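Local coordinates for histidine acid phosphatase (PDB 6RXD), which probably removes phosphate groups from inositol polyphosphates, phytate among them, and from 2,3-bisphosphoglycerate, at residues I111-Y116 with F154-G159. Residues are numbered along the deposited sequence; the frame is centred on the assembly and turned at random.
Sequences IGERAY and FNEASG
Tyr116 and Phe154 form a T-shaped aromatic pair between two helices, 102-118 and 141-157, of the histidine phosphatase alpha/beta domain. The tyrosine presents its edge to the phenylalanine's face, with the planes at 76° and the ring centroids 5.8 Å apart. Closer in, the tyrosine's CB sits over that same face toward its rim, 3.7 Å from Phe154 CE1. Both rings leave their helices with CG anti to the backbone N; for Tyr116 (chi1 168°) this carries the ring across to the C-terminal end of helix 141-157. There Ser158 CB lies almost exactly over the ring centre, a CH-pi contact 7° off the normal, while Ala157 CB reaches Tyr116 CD2 at 3.9 Å. Beyond the ring, Tyr116 OH is hydrogen-bonded to Asp124 and Arg161, so its polar end is fixed as well. With an alanine here, CB would stay over Phe154, but Ser158 CB would probably lose the ring it lies on, and Asp124 and Arg161 the hydroxyl they share. Phe154 also packs on Ile133 and Tyr135 of strand 132-137, which sets helix 141-157 against the central sheet. The backbones come closest at Gly112, whose lack of a side chain lets the helices approach to 4.4 Å between its CA and Phe154 CA; Phe154 CA also makes a bent CA-H...O contact with Gly112 O at 3.4 Å. Toward solvent, Glu113 and Glu156 run side by side with OE2 of the first 4.0 Å from OE1 of the second, a probably unfavourable pairing of like charges. Gly159, at positive phi, closes helix 141-157 in a Schellman motif, and just before it Ser158 OG turns back to donate to Phe154 O at 2.8 Å.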
loop_
_atom_site.group_PDB
_atom_site.type_symbol
_atom_site.label_atom_id
_atom_site.label_comp_id
_atom_site.label_asym_id
_atom_site.label_seq_id
_atom_site.Cartn_x
_atom_site.Cartn_y
_atom_site.Cartn_z
ATOM N N ILE A 111 1.157 -14.791 -0.734
ATOM C CA ILE A 111 -0.117 -14.505 -0.080
ATOM C C ILE A 111 -1.209 -15.430 -0.640
ATOM O O ILE A 111 -2.021 -15.972 0.121
ATOM C CB ILE A 111 -0.517 -13.023 -0.224
ATOM C CG1 ILE A 111 0.497 -12.127 0.501
ATOM C CG2 ILE A 111 -1.911 -12.789 0.378
ATOM C CD1 ILE A 111 0.338 -10.621 0.190
ATOM N N GLY A 112 -1.206 -15.625 -1.958
ATOM C CA GLY A 112 -2.149 -16.529 -2.614
ATOM C C GLY A 112 -1.989 -17.990 -2.224
ATOM O O GLY A 112 -2.986 -18.672 -1.954
ATOM N N GLU A 113 -0.747 -18.478 -2.206
ATOM C CA GLU A 113 -0.464 -19.833 -1.718
ATOM C C GLU A 113 -1.048 -20.035 -0.328
ATOM O O GLU A 113 -1.725 -21.030 -0.060
ATOM C CB GLU A 113 1.040 -20.075 -1.571
ATOM C CG GLU A 113 1.884 -20.109 -2.805
ATOM C CD GLU A 113 3.311 -20.522 -2.463
ATOM O OE1 GLU A 113 3.955 -19.831 -1.641
ATOM O OE2 GLU A 113 3.774 -21.555 -2.989
ATOM N N ARG A 114 -0.755 -19.100 0.574
ATOM C CA ARG A 114 -1.170 -19.252 1.963
ATOM C C ARG A 114 -2.670 -19.024 2.164
ATOM O O ARG A 114 -3.256 -19.530 3.121
ATOM C CB ARG A 114 -0.346 -18.331 2.877
ATOM C CG ARG A 114 1.145 -18.649 2.848
ATOM C CD ARG A 114 1.933 -17.808 3.844
ATOM N NE ARG A 114 1.892 -16.383 3.506
ATOM C CZ ARG A 114 2.763 -15.780 2.697
ATOM N NH1 ARG A 114 3.753 -16.466 2.139
ATOM N NH2 ARG A 114 2.647 -14.489 2.440
ATOM N N ALA A 115 -3.297 -18.270 1.264
ATOM C CA ALA A 115 -4.747 -18.118 1.319
ATOM C C ALA A 115 -5.431 -19.464 1.068
ATOM O O ALA A 115 -6.391 -19.823 1.762
ATOM C CB ALA A 115 -5.236 -17.055 0.327
ATOM N N TYR A 116 -4.944 -20.222 0.093
ATOM C CA TYR A 116 -5.508 -21.553 -0.108
ATOM C C TYR A 116 -5.225 -22.438 1.101
ATOM O O TYR A 116 -6.118 -23.129 1.601
ATOM C CB TYR A 116 -4.970 -22.236 -1.374
ATOM C CG TYR A 116 -5.343 -23.696 -1.382
ATOM C CD1 TYR A 116 -6.664 -24.091 -1.581
ATOM C CD2 TYR A 116 -4.394 -24.679 -1.136
ATOM C CE1 TYR A 116 -7.028 -25.443 -1.557
ATOM C CE2 TYR A 116 -4.750 -26.029 -1.115
ATOM C CZ TYR A 116 -6.063 -26.395 -1.326
ATOM O OH TYR A 116 -6.411 -27.723 -1.298
ATOM N N PHE A 154 -2.155 -19.199 -5.647
ATOM C CA PHE A 154 -3.311 -19.919 -5.134
ATOM C C PHE A 154 -3.513 -21.204 -5.927
ATOM O O PHE A 154 -3.753 -22.276 -5.354
ATOM C CB PHE A 154 -4.553 -19.025 -5.246
ATOM C CG PHE A 154 -5.799 -19.609 -4.626
ATOM C CD1 PHE A 154 -6.201 -19.219 -3.355
ATOM C CD2 PHE A 154 -6.589 -20.515 -5.332
ATOM C CE1 PHE A 154 -7.350 -19.735 -2.786
ATOM C CE2 PHE A 154 -7.744 -21.039 -4.764
ATOM C CZ PHE A 154 -8.123 -20.645 -3.489
ATOM N N ASN A 155 -3.432 -21.099 -7.247
ATOM C CA ASN A 155 -3.643 -22.263 -8.100
ATOM C C ASN A 155 -2.542 -23.315 -7.982
ATOM O O ASN A 155 -2.823 -24.510 -8.052
ATOM C CB ASN A 155 -3.819 -21.845 -9.559
ATOM C CG ASN A 155 -5.155 -21.180 -9.814
ATOM O OD1 ASN A 155 -6.126 -21.409 -9.089
ATOM N ND2 ASN A 155 -5.217 -20.353 -10.857
ATOM N N GLU A 156 -1.295 -22.878 -7.811
ATOM C CA GLU A 156 -0.196 -23.818 -7.613
ATOM C C GLU A 156 -0.393 -24.582 -6.305
ATOM O O GLU A 156 -0.221 -25.799 -6.255
ATOM C CB GLU A 156 1.156 -23.089 -7.621
ATOM C CG GLU A 156 2.370 -23.986 -7.893
ATOM C CD GLU A 156 2.871 -24.723 -6.661
ATOM O OE1 GLU A 156 2.442 -24.385 -5.540
ATOM O OE2 GLU A 156 3.705 -25.641 -6.812
ATOM N N ALA A 157 -0.769 -23.867 -5.247
ATOM C CA ALA A 157 -0.948 -24.492 -3.940
ATOM C C ALA A 157 -2.087 -25.515 -3.929
ATOM O O ALA A 157 -2.067 -26.467 -3.153
ATOM C CB ALA A 157 -1.178 -23.424 -2.865
ATOM N N SER A 158 -3.082 -25.311 -4.784
ATOM C CA SER A 158 -4.251 -26.181 -4.808
ATOM C C SER A 158 -4.206 -27.132 -5.996
ATOM O O SER A 158 -5.192 -27.812 -6.288
ATOM C CB SER A 158 -5.537 -25.360 -4.854
ATOM O OG SER A 158 -5.502 -24.406 -5.897
ATOM N N GLY A 159 -3.072 -27.158 -6.691
ATOM C CA GLY A 159 -2.886 -28.083 -7.800
ATOM C C GLY A 159 -3.884 -27.906 -8.931
ATOM O O GLY A 159 -4.264 -28.881 -9.591
#